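Local coordinates for OmpT protein (Vibrio cholerae serotype O1, PDB 6EHD) that probably forms a non-specific diffusion channel across the outer membrane, as expected of a Gram-negative porin, at residues Arg18-Phe23 with Ile31-Ser36; Phe82-Gln87 with Ser120-Val125; Thr89-Val94 with Leu148-Val153; Ser100-Gly105 with Arg282-Tyr287. The protein carries 1 engineered substitution. All coordinates share one frame; numbering follows the deposited sequence. Where two conformers were deposited one is given.

Interaction 1 (Arg18-Phe23 with Ile31-Ser36); sequences RTELKF and IGSGSS. With C8E ((hydroxyethyloxy)tri(ethyloxy)octane), chain G.
Arg-18 runs along Gly-34 and Ser-35, and Glu-20 lies against Gly-34. With CG beside the backbone N (chi1 -53°) and an extended chain beyond it, Arg-18 passes its CB by Gly-34 and its CD by Ser-35, and brings the guanidinium to lie with a face under Ser-35 O. Its NH2 bonds Gly-301 O. Glu-20 lays its carboxylate against the glycine, OE1 standing 3.3 Å from Gly-34 CA. A water joins the three parties: it donates a hydrogen bond to Glu-20 OE1 (2.8 Å) and accepts from Ser-35 N (2.8 Å) and Arg-18 NH2, while OE2 of Glu-20 bonds Tyr-284 OH. At the backbone, Arg-18 N donates to Ser-36 OG at 2.9 Å in a nearly straight bond (163°), a side-chain acceptor rather than a backbone carbonyl. Further along, Lys-22 CD rests on Ser-33 OG at 3.4 Å. On the other face Leu-21 and Ile-31 lie side by side, CD2 to CG2 4.1 Å, as a non-hydrogen-bonded antiparallel pair. Ser-35 centres an inverse gamma turn. The contact belongs to the beta hairpin of strands 9-24 and 30-47, with regular pairing interrupted beyond Ile-31, in a porin barrel wall.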
# COMPACT_ATOMS: atom_id res chain seq x y z
N ARG A 18 -1.40 13.69 -12.20
CA ARG A 18 -2.78 13.32 -11.79
C ARG A 18 -3.62 14.57 -11.43
O ARG A 18 -3.14 15.50 -10.76
CB ARG A 18 -2.77 12.38 -10.56
CG ARG A 18 -1.86 11.13 -10.73
CD ARG A 18 -2.07 10.12 -9.60
NE ARG A 18 -1.35 8.89 -9.76
CZ ARG A 18 -1.47 7.83 -8.96
NH1 ARG A 18 -0.78 6.77 -9.20
NH2 ARG A 18 -2.21 7.88 -7.86
N THR A 19 -4.90 14.57 -11.83
CA THR A 19 -5.91 15.50 -11.28
C THR A 19 -7.09 14.69 -10.70
O THR A 19 -7.68 13.89 -11.42
CB THR A 19 -6.42 16.37 -12.45
OG1 THR A 19 -5.32 17.10 -13.02
CG2 THR A 19 -7.51 17.33 -12.03
N GLU A 20 -7.39 14.88 -9.44
CA GLU A 20 -8.43 14.09 -8.70
C GLU A 20 -9.35 15.05 -7.89
O GLU A 20 -8.84 16.02 -7.26
CB GLU A 20 -7.72 13.07 -7.75
CG GLU A 20 -7.02 11.96 -8.61
CD GLU A 20 -6.30 10.83 -7.82
OE1 GLU A 20 -5.88 11.09 -6.72
OE2 GLU A 20 -6.00 9.77 -8.43
N LEU A 21 -10.66 14.78 -7.94
CA LEU A 21 -11.69 15.47 -7.17
C LEU A 21 -12.34 14.45 -6.26
O LEU A 21 -12.77 13.38 -6.76
CB LEU A 21 -12.73 15.98 -8.12
CG LEU A 21 -12.19 17.05 -9.10
CD1 LEU A 21 -11.61 16.46 -10.38
CD2 LEU A 21 -13.28 18.06 -9.50
N LYS A 22 -12.37 14.75 -4.95
CA LYS A 22 -12.96 13.86 -3.93
C LYS A 22 -14.19 14.51 -3.24
O LYS A 22 -14.11 15.72 -2.85
CB LYS A 22 -11.93 13.43 -2.94
CG LYS A 22 -10.92 12.45 -3.53
CD LYS A 22 -9.81 12.06 -2.55
CE LYS A 22 -10.27 11.07 -1.52
NZ LYS A 22 -9.09 10.67 -0.73
N PHE A 23 -15.29 13.75 -3.14
CA PHE A 23 -16.55 14.24 -2.52
C PHE A 23 -16.87 13.35 -1.33
O PHE A 23 -17.38 12.24 -1.50
CB PHE A 23 -17.71 14.21 -3.51
CG PHE A 23 -17.45 14.94 -4.84
CD1 PHE A 23 -16.63 14.35 -5.82
CD2 PHE A 23 -18.08 16.16 -5.13
CE1 PHE A 23 -16.38 15.00 -7.05
CE2 PHE A 23 -17.83 16.84 -6.33
CZ PHE A 23 -16.98 16.27 -7.31
N ILE A 31 -9.93 19.29 -4.53
CA ILE A 31 -9.35 19.16 -5.88
C ILE A 31 -7.86 19.05 -5.61
O ILE A 31 -7.37 19.54 -4.62
CB ILE A 31 -9.64 20.30 -6.90
CG1 ILE A 31 -8.90 21.61 -6.56
CG2 ILE A 31 -11.14 20.58 -7.06
CD1 ILE A 31 -9.14 22.75 -7.58
N GLY A 32 -7.08 18.46 -6.46
CA GLY A 32 -5.65 18.37 -6.04
C GLY A 32 -5.11 17.42 -4.95
O GLY A 32 -3.94 17.57 -4.50
N SER A 33 -5.82 16.35 -4.60
CA SER A 33 -5.16 15.22 -3.82
C SER A 33 -4.35 14.26 -4.73
O SER A 33 -3.67 13.31 -4.25
CB SER A 33 -6.21 14.41 -3.03
OG SER A 33 -7.22 13.88 -3.92
N GLY A 34 -4.43 14.48 -6.06
CA GLY A 34 -3.73 13.63 -7.01
C GLY A 34 -2.22 13.60 -6.81
O GLY A 34 -1.59 14.62 -7.11
N SER A 35 -1.71 12.39 -6.44
CA SER A 35 -0.28 12.00 -6.21
C SER A 35 0.73 11.91 -7.45
O SER A 35 1.36 10.92 -7.76
CB SER A 35 -0.24 10.70 -5.54
OG SER A 35 1.06 10.51 -5.08
N SER A 36 1.05 13.05 -7.96
CA SER A 36 1.92 13.14 -9.13
C SER A 36 3.41 12.88 -8.75
O SER A 36 3.83 13.22 -7.64
CB SER A 36 1.74 14.55 -9.72
OG SER A 36 0.37 14.78 -10.14
C11 C8E G . -6.24 -2.65 -10.33
O12 C8E G . -6.03 -1.21 -10.36
C13 C8E G . -5.94 -0.67 -9.01
C14 C8E G . -5.52 0.79 -9.02
O15 C8E G . -4.15 0.77 -9.50
C16 C8E G . -3.66 1.88 -10.20
C17 C8E G . -3.26 2.75 -9.10
O18 C8E G . -1.92 3.22 -9.20
C19 C8E G . -1.35 4.23 -8.33
C20 C8E G . -0.38 4.37 -7.10
O21 C8E G . -0.32 5.67 -6.30
O HOH W 1 -3.29 10.12 -6.26

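Interaction 2 (Phe82-Gln87 with Ser120-Val125); sequences FSFGKQ and SQVKYV
An antiparallel strand pair of the porin barrel wall, between strands 80-84 and 121-128, holds this contact, and Phe-82 and Tyr-124 meet on one of its faces. The two side chains lie side by side, pointing the same way, and their rings meet obliquely, planes at 56°; Tyr-124 CD1 stands over a face of the Phe-82 ring, toward its rim, 3.6 Å from Phe-82 CE2. Next along the same face, in one of its two conformers, Val-122 CG1 lies 3.6 Å from Phe-84 CE2. Two hydrogen-bonded pairs alternate with these. Ser-83 and Lys-123 exchange two backbone bonds of 2.8 Å, and Gly-85 and Gln-121 two of 3.1 Å. The other face is polar. The corner at Gly-85 and Lys-86 turns Gln-87 back, and its extended chain brings NE2 to Ser-83 O at 3.1 Å, above the carbonyl plane; that oxygen therefore accepts from two donors, Lys-123 N being the other. Across from it, the bent chain of Lys-123 passes CD by Gln-87 OE1, and a water bridges OE1 to NZ, which also makes a salt bridge with Asp-93 of helix 90-94. The chain turns another corner at Ser-120. Strand 67-77 flanks 80-84, strand 131-138 flanks 121-128, and the short pair 87-88 with 117-118 begins beyond the corners.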
# COMPACT_ATOMS: atom_id res chain seq x y z
N PHE A 82 19.16 -7.53 -4.30
CA PHE A 82 19.28 -6.81 -3.06
C PHE A 82 19.17 -5.31 -3.34
O PHE A 82 19.99 -4.77 -4.14
CB PHE A 82 20.61 -7.07 -2.35
CG PHE A 82 20.86 -8.54 -2.04
CD1 PHE A 82 21.31 -9.40 -3.00
CD2 PHE A 82 20.61 -9.02 -0.81
CE1 PHE A 82 21.51 -10.78 -2.67
CE2 PHE A 82 20.81 -10.38 -0.48
CZ PHE A 82 21.24 -11.23 -1.42
N SER A 83 18.24 -4.63 -2.65
CA SER A 83 17.97 -3.17 -2.88
C SER A 83 18.09 -2.40 -1.60
O SER A 83 17.50 -2.75 -0.53
CB SER A 83 16.54 -2.97 -3.55
OG SER A 83 16.50 -3.57 -4.84
N PHE A 84 18.86 -1.30 -1.65
CA PHE A 84 19.17 -0.47 -0.45
C PHE A 84 18.70 0.96 -0.60
O PHE A 84 18.93 1.59 -1.67
CB PHE A 84 20.78 -0.41 -0.23
CG PHE A 84 21.46 -1.79 -0.15
CD1 PHE A 84 21.78 -2.50 -1.28
CD2 PHE A 84 21.79 -2.33 1.07
CE1 PHE A 84 22.34 -3.75 -1.20
CE2 PHE A 84 22.37 -3.61 1.17
CZ PHE A 84 22.61 -4.32 0.04
N GLY A 85 18.23 1.54 0.52
CA GLY A 85 17.87 2.98 0.63
C GLY A 85 16.40 3.24 1.03
O GLY A 85 15.80 2.43 1.73
N LYS A 86 15.83 4.35 0.57
CA LYS A 86 14.48 4.85 1.00
C LYS A 86 13.48 4.19 0.03
O LYS A 86 13.51 4.46 -1.20
CB LYS A 86 14.41 6.37 0.88
CG LYS A 86 13.07 6.92 1.30
CD LYS A 86 12.98 8.45 1.23
CE LYS A 86 11.72 8.89 2.02
NZ LYS A 86 11.45 10.33 1.90
N GLN A 87 12.61 3.29 0.57
CA GLN A 87 11.79 2.40 -0.26
C GLN A 87 10.39 2.20 0.33
O GLN A 87 10.21 2.28 1.56
CB GLN A 87 12.51 1.01 -0.34
CG GLN A 87 13.84 1.05 -1.09
CD GLN A 87 14.62 -0.21 -1.07
OE1 GLN A 87 14.51 -1.04 -2.02
NE2 GLN A 87 15.49 -0.39 0.00
N SER A 120 15.38 3.58 5.51
CA SER A 120 16.65 2.88 5.42
C SER A 120 16.42 1.37 5.48
O SER A 120 16.56 0.78 6.56
CB SER A 120 17.62 3.35 6.53
OG SER A 120 18.81 2.61 6.37
N GLN A 121 16.09 0.75 4.33
CA GLN A 121 15.84 -0.68 4.29
C GLN A 121 16.80 -1.37 3.38
O GLN A 121 17.29 -0.77 2.42
CB GLN A 121 14.43 -0.97 3.68
CG GLN A 121 13.27 -0.63 4.47
CD GLN A 121 11.93 -0.98 3.71
OE1 GLN A 121 11.49 -2.13 3.70
NE2 GLN A 121 11.32 0.04 3.11
N VAL A 122 16.99 -2.66 3.65
CA VAL A 122 17.46 -3.62 2.66
C VAL A 122 16.29 -4.53 2.25
O VAL A 122 15.68 -5.15 3.13
CB VAL A 122 18.53 -4.60 3.19
CG1 VAL A 122 19.25 -5.23 2.04
CG2 VAL A 122 19.44 -3.94 4.18
N LYS A 123 16.06 -4.69 0.93
CA LYS A 123 14.92 -5.53 0.45
C LYS A 123 15.52 -6.56 -0.47
O LYS A 123 16.51 -6.28 -1.19
CB LYS A 123 13.83 -4.65 -0.24
CG LYS A 123 13.00 -3.81 0.73
CD LYS A 123 12.02 -2.83 0.05
CE LYS A 123 11.03 -3.51 -0.91
NZ LYS A 123 10.33 -2.43 -1.70
N TYR A 124 14.97 -7.75 -0.37
CA TYR A 124 15.37 -8.92 -1.15
C TYR A 124 14.25 -9.47 -2.04
O TYR A 124 13.09 -9.58 -1.57
CB TYR A 124 15.80 -10.03 -0.15
CG TYR A 124 16.22 -11.32 -0.79
CD1 TYR A 124 17.47 -11.46 -1.44
CD2 TYR A 124 15.37 -12.45 -0.76
CE1 TYR A 124 17.87 -12.64 -2.00
CE2 TYR A 124 15.76 -13.65 -1.34
CZ TYR A 124 17.01 -13.77 -1.94
OH TYR A 124 17.35 -14.97 -2.58
N VAL A 125 14.55 -9.86 -3.24
CA VAL A 125 13.61 -10.54 -4.14
C VAL A 125 14.26 -11.67 -4.84
O VAL A 125 15.36 -11.48 -5.43
CB VAL A 125 13.06 -9.56 -5.20
CG1 VAL A 125 12.14 -10.33 -6.19
CG2 VAL A 125 12.40 -8.35 -4.58
O HOH W 2 15.33 -6.01 -4.15
O HOH W 3 12.33 -1.42 -3.41

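Interaction 3 (Thr89-Val94 with Leu148-Val153); sequences TTSDDV and LAELYV. With C8E ((hydroxyethyloxy)tri(ethyloxy)octane), chain B.
Glu-150 holds the first turn of helix 90-94 with both carboxylate oxygens. Ser-91 OG donates to Glu-150 OE2 at 2.6 Å, meeting it on the syn side, and Ser-91 N donates to Glu-150 OE1 at 3.0 Å from well above the carboxylate plane (46°). Ser-91 OG sits between its backbone N and carbonyl carbon (chi1 51°), a setting that lets one residue serve both oxygens; it also accepts from Thr-89 OG1 at 2.7 Å. A water donates to OE1 and accepts from Thr-90 N, and Tyr-196 OH bonds OE2. The amide of Ser-91 at the helix start, with the hydroxyl, probably favours the charged form of Glu-150. Next along the strand, the Tyr-152 ring lies against the helix: Thr-90 CG2 approaches CD1, Val-94 CG1 approaches CD2 at 3.9 Å, and Ser-91 CB comes within 3.3 Å of Tyr-152 OH, whose polar partner is Tyr-215. Toward Leu-148, Thr-89 CG2 touches Leu-148 CD2 at 3.8 Å, the two side chains crossing at about a right angle. Thr-89 takes the N-cap position. This buried contact, between a short helix after strand 87-88 and the inner face of strand 147-157, is consistent with the inward-folded constriction loop (L3) of porins, which would narrow the channel.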
# COMPACT_ATOMS: atom_id res chain seq x y z
N THR A 89 7.54 -0.40 1.74
CA THR A 89 7.65 -1.75 2.38
C THR A 89 7.36 -2.91 1.40
O THR A 89 6.61 -2.75 0.40
CB THR A 89 6.79 -1.90 3.64
OG1 THR A 89 5.39 -1.84 3.31
CG2 THR A 89 7.11 -0.85 4.70
N THR A 90 7.98 -4.06 1.66
CA THR A 90 7.70 -5.30 0.96
C THR A 90 6.14 -5.62 1.08
O THR A 90 5.50 -6.04 0.08
CB THR A 90 8.49 -6.50 1.57
OG1 THR A 90 9.89 -6.25 1.44
CG2 THR A 90 8.13 -7.81 0.88
N SER A 91 5.60 -5.36 2.27
CA SER A 91 4.12 -5.53 2.49
C SER A 91 3.25 -4.68 1.54
O SER A 91 2.16 -5.14 1.07
CB SER A 91 3.76 -5.30 3.99
OG SER A 91 4.31 -4.06 4.46
N ASP A 92 3.71 -3.48 1.23
CA ASP A 92 3.02 -2.56 0.25
C ASP A 92 3.17 -3.07 -1.16
O ASP A 92 2.19 -3.00 -1.92
CB ASP A 92 3.55 -1.17 0.37
CG ASP A 92 2.70 -0.09 -0.33
OD1 ASP A 92 1.55 0.10 0.04
OD2 ASP A 92 3.25 0.61 -1.20
N ASP A 93 4.35 -3.62 -1.51
CA ASP A 93 4.59 -4.15 -2.87
C ASP A 93 3.66 -5.35 -3.10
O ASP A 93 3.03 -5.51 -4.21
CB ASP A 93 6.04 -4.65 -3.04
CG ASP A 93 7.11 -3.56 -2.98
OD1 ASP A 93 6.80 -2.36 -3.08
OD2 ASP A 93 8.34 -3.99 -2.78
N VAL A 94 3.57 -6.27 -2.12
CA VAL A 94 2.77 -7.51 -2.29
C VAL A 94 1.25 -7.19 -2.21
O VAL A 94 0.48 -7.67 -3.02
CB VAL A 94 3.14 -8.55 -1.23
CG1 VAL A 94 2.14 -9.71 -1.09
CG2 VAL A 94 4.59 -9.03 -1.34
N LEU A 148 11.60 -2.88 11.63
CA LEU A 148 10.80 -3.59 10.57
C LEU A 148 11.49 -4.85 10.09
O LEU A 148 12.68 -4.87 9.75
CB LEU A 148 10.54 -2.63 9.39
CG LEU A 148 9.73 -3.12 8.19
CD1 LEU A 148 8.26 -3.28 8.60
CD2 LEU A 148 9.85 -2.18 7.03
N ALA A 149 10.70 -5.91 10.00
CA ALA A 149 11.15 -7.13 9.42
C ALA A 149 9.91 -7.83 8.76
O ALA A 149 8.88 -8.01 9.45
CB ALA A 149 11.78 -8.05 10.49
N GLU A 150 10.09 -8.28 7.51
CA GLU A 150 8.97 -8.84 6.71
C GLU A 150 9.42 -9.98 5.81
O GLU A 150 10.54 -9.96 5.31
CB GLU A 150 8.35 -7.70 5.81
CG GLU A 150 7.81 -6.53 6.62
CD GLU A 150 7.00 -5.50 5.78
OE1 GLU A 150 7.50 -5.19 4.64
OE2 GLU A 150 5.96 -5.01 6.28
N LEU A 151 8.51 -10.94 5.54
CA LEU A 151 8.76 -12.07 4.64
C LEU A 151 7.46 -12.54 4.04
O LEU A 151 6.49 -12.75 4.81
CB LEU A 151 9.40 -13.27 5.42
CG LEU A 151 9.54 -14.61 4.67
CD1 LEU A 151 10.50 -14.46 3.57
CD2 LEU A 151 10.03 -15.76 5.59
N TYR A 152 7.44 -12.65 2.71
CA TYR A 152 6.28 -13.14 1.93
C TYR A 152 6.77 -14.20 0.91
O TYR A 152 7.89 -14.07 0.34
CB TYR A 152 5.56 -11.95 1.21
CG TYR A 152 4.86 -10.99 2.14
CD1 TYR A 152 5.53 -9.97 2.82
CD2 TYR A 152 3.47 -11.05 2.33
CE1 TYR A 152 4.86 -9.11 3.68
CE2 TYR A 152 2.79 -10.15 3.13
CZ TYR A 152 3.48 -9.20 3.83
OH TYR A 152 2.78 -8.33 4.70
N VAL A 153 5.90 -15.17 0.56
CA VAL A 153 6.17 -16.15 -0.51
C VAL A 153 4.96 -16.30 -1.40
O VAL A 153 3.82 -16.20 -0.89
CB VAL A 153 6.57 -17.57 0.09
CG1 VAL A 153 5.45 -18.14 0.93
CG2 VAL A 153 6.83 -18.57 -0.99
O9 C8E B . 8.62 -6.48 -5.85
C10 C8E B . 9.64 -6.01 -6.70
C11 C8E B . 9.72 -6.69 -8.06
O12 C8E B . 9.29 -8.05 -8.00
C13 C8E B . 9.44 -8.74 -9.24
C14 C8E B . 8.79 -10.13 -9.17
O15 C8E B . 7.44 -10.17 -8.64
C16 C8E B . 6.88 -11.49 -8.78
C17 C8E B . 5.73 -11.73 -7.82
O18 C8E B . 4.93 -10.60 -7.55
C19 C8E B . 3.79 -10.70 -6.69
C20 C8E B . 4.02 -10.05 -5.34
O21 C8E B . 4.39 -8.72 -5.58
O HOH W 4 10.14 -4.57 3.73

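Interaction 4 (Ser100-Gly105 with Arg282-Tyr287); sequences SYFFGG and RVYAEY. With C8E ((hydroxyethyloxy)tri(ethyloxy)octane), chain G.
The carboxylate of Glu-286 is gripped by successive backbone amides of the 100-105 loop. Tyr-101 N donates to OE1 at 2.8 Å on its syn lone pair, while Phe-103 N meets OE2 at 3.0 Å nearly along its C-O bond; Phe-102 N adds a weak bond to OE2. Tyr-248 OH also bonds OE1. CG of Glu-286 is anti to its backbone N (chi1 -171°) and the chain runs on extended, which carries the acid from the strand to the loop. Beside it the Tyr-101 and Tyr-284 rings stack face to face, centroids 4.0 Å apart and planes at 11°, and C14 of a bound detergent lies over the opposite face of Tyr-101. Phe-102 brings CE2 to the edge of the Tyr-284 ring, 3.7 Å from CD2, making a three-ring cluster. Phe-103 slides past Glu-286 the other way, with CD2 3.3 Å from OE2. At the far end Arg-282 NH1 donates to Tyr-101 OH at 2.9 Å, guanidinium and ring planes nearly perpendicular (80°); Glu-274 bonds the same hydroxyl. A buried acid with several N-H donors would probably remain ionised, and together with the stacked tyrosines it pins a loop without regular structure to strand 281-291.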
# COMPACT_ATOMS: atom_id res chain seq x y z
N SER A 100 -9.38 -0.95 -5.96
CA SER A 100 -9.91 0.43 -6.08
C SER A 100 -8.86 1.50 -6.48
O SER A 100 -7.63 1.28 -6.41
CB SER A 100 -10.54 0.82 -4.71
OG SER A 100 -9.56 1.03 -3.70
N TYR A 101 -9.36 2.69 -6.87
CA TYR A 101 -8.56 3.91 -7.16
C TYR A 101 -8.60 4.93 -6.00
O TYR A 101 -7.74 5.78 -5.95
CB TYR A 101 -9.05 4.57 -8.44
CG TYR A 101 -8.48 4.04 -9.68
CD1 TYR A 101 -7.29 4.54 -10.17
CD2 TYR A 101 -9.12 3.03 -10.40
CE1 TYR A 101 -6.71 3.96 -11.32
CE2 TYR A 101 -8.57 2.50 -11.58
CZ TYR A 101 -7.35 3.01 -12.05
OH TYR A 101 -6.76 2.47 -13.21
N PHE A 102 -9.54 4.85 -5.03
CA PHE A 102 -9.73 5.82 -3.96
C PHE A 102 -9.99 5.32 -2.53
O PHE A 102 -9.34 5.77 -1.59
CB PHE A 102 -10.88 6.83 -4.27
CG PHE A 102 -10.62 7.79 -5.40
CD1 PHE A 102 -9.82 8.86 -5.22
CD2 PHE A 102 -11.23 7.55 -6.68
CE1 PHE A 102 -9.61 9.77 -6.28
CE2 PHE A 102 -11.05 8.51 -7.72
CZ PHE A 102 -10.24 9.59 -7.49
N PHE A 103 -10.92 4.37 -2.35
CA PHE A 103 -11.51 4.14 -1.01
C PHE A 103 -11.18 2.80 -0.32
O PHE A 103 -11.36 2.67 0.87
CB PHE A 103 -13.03 4.30 -1.08
CG PHE A 103 -13.49 5.69 -1.58
CD1 PHE A 103 -13.05 6.84 -0.89
CD2 PHE A 103 -14.25 5.82 -2.74
CE1 PHE A 103 -13.41 8.14 -1.37
CE2 PHE A 103 -14.60 7.10 -3.22
CZ PHE A 103 -14.19 8.24 -2.49
N GLY A 104 -10.78 1.79 -1.10
CA GLY A 104 -10.42 0.45 -0.51
C GLY A 104 -9.05 0.36 0.08
O GLY A 104 -8.29 1.34 0.07
N GLY A 105 -8.74 -0.85 0.60
CA GLY A 105 -7.54 -1.17 1.37
C GLY A 105 -7.78 -1.29 2.88
O GLY A 105 -6.82 -1.45 3.64
N ARG A 282 -5.54 7.73 -18.81
CA ARG A 282 -6.78 7.10 -18.35
C ARG A 282 -7.55 7.95 -17.39
O ARG A 282 -7.03 8.87 -16.82
CB ARG A 282 -6.44 5.77 -17.64
CG ARG A 282 -5.76 5.92 -16.32
CD ARG A 282 -5.43 4.54 -15.64
NE ARG A 282 -4.43 3.77 -16.39
CZ ARG A 282 -3.85 2.66 -15.88
NH1 ARG A 282 -4.21 2.17 -14.66
NH2 ARG A 282 -2.87 2.03 -16.57
N VAL A 283 -8.84 7.59 -17.23
CA VAL A 283 -9.75 8.26 -16.29
C VAL A 283 -10.54 7.18 -15.51
O VAL A 283 -10.61 6.02 -15.92
CB VAL A 283 -10.77 9.22 -16.98
CG1 VAL A 283 -9.97 10.38 -17.66
CG2 VAL A 283 -11.63 8.50 -17.96
N TYR A 284 -11.08 7.62 -14.40
CA TYR A 284 -11.84 6.69 -13.55
C TYR A 284 -12.85 7.43 -12.64
O TYR A 284 -12.65 8.62 -12.28
CB TYR A 284 -10.84 5.87 -12.64
CG TYR A 284 -9.63 6.61 -12.15
CD1 TYR A 284 -8.48 6.71 -12.92
CD2 TYR A 284 -9.64 7.28 -10.96
CE1 TYR A 284 -7.38 7.45 -12.53
CE2 TYR A 284 -8.50 7.98 -10.52
CZ TYR A 284 -7.38 8.12 -11.35
OH TYR A 284 -6.26 8.84 -10.87
N ALA A 285 -13.90 6.70 -12.22
CA ALA A 285 -14.88 7.24 -11.31
C ALA A 285 -15.33 6.12 -10.33
O ALA A 285 -15.53 4.96 -10.80
CB ALA A 285 -16.12 7.70 -12.12
N GLU A 286 -15.50 6.50 -9.08
CA GLU A 286 -15.78 5.52 -8.05
C GLU A 286 -16.75 6.02 -7.00
O GLU A 286 -16.70 7.17 -6.55
CB GLU A 286 -14.37 5.19 -7.35
CG GLU A 286 -14.37 4.02 -6.37
CD GLU A 286 -12.89 3.73 -5.92
OE1 GLU A 286 -12.07 3.48 -6.88
OE2 GLU A 286 -12.62 3.75 -4.70
N TYR A 287 -17.57 5.08 -6.51
CA TYR A 287 -18.41 5.30 -5.30
C TYR A 287 -17.91 4.40 -4.16
O TYR A 287 -17.63 3.20 -4.39
CB TYR A 287 -19.83 4.87 -5.68
CG TYR A 287 -20.78 4.73 -4.49
CD1 TYR A 287 -21.06 5.82 -3.66
CD2 TYR A 287 -21.32 3.47 -4.12
CE1 TYR A 287 -21.95 5.68 -2.53
CE2 TYR A 287 -22.15 3.33 -2.98
CZ TYR A 287 -22.49 4.45 -2.21
OH TYR A 287 -23.38 4.30 -1.12
C11 C8E G . -6.24 -2.65 -10.33
O12 C8E G . -6.03 -1.21 -10.36
C13 C8E G . -5.94 -0.67 -9.01
C14 C8E G . -5.52 0.79 -9.02
O15 C8E G . -4.15 0.77 -9.50
C16 C8E G . -3.66 1.88 -10.20
C17 C8E G . -3.26 2.75 -9.10
O18 C8E G . -1.92 3.22 -9.20
C19 C8E G . -1.35 4.23 -8.33
C20 C8E G . -0.38 4.37 -7.10
O21 C8E G . -0.32 5.67 -6.30

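Overall arrangement
Interactions 1 and 2 are surface contacts between neighbouring wall strands, whereas interactions 3 and 4 are buried and tie the chain between strands 87-88 and 117-118 to distant wall strands. Their chemistry follows: interaction 2 is regular strand pairing and interaction 1 a loosened hairpin bridged by water, while the buried contacts rest on packed tyrosines and a strand glutamate, receiving backbone N-H groups in interaction 4 and one N-H plus a serine hydroxyl in interaction 3. Two pairs touch, each with centres 11 Å apart. Glu-20 links interaction 1 to interaction 4 through Tyr-284 and by packing on Phe-102; the Lys-123 to Asp-93 salt bridge links interaction 2 to interaction 3, across the chain's centre from interaction 4.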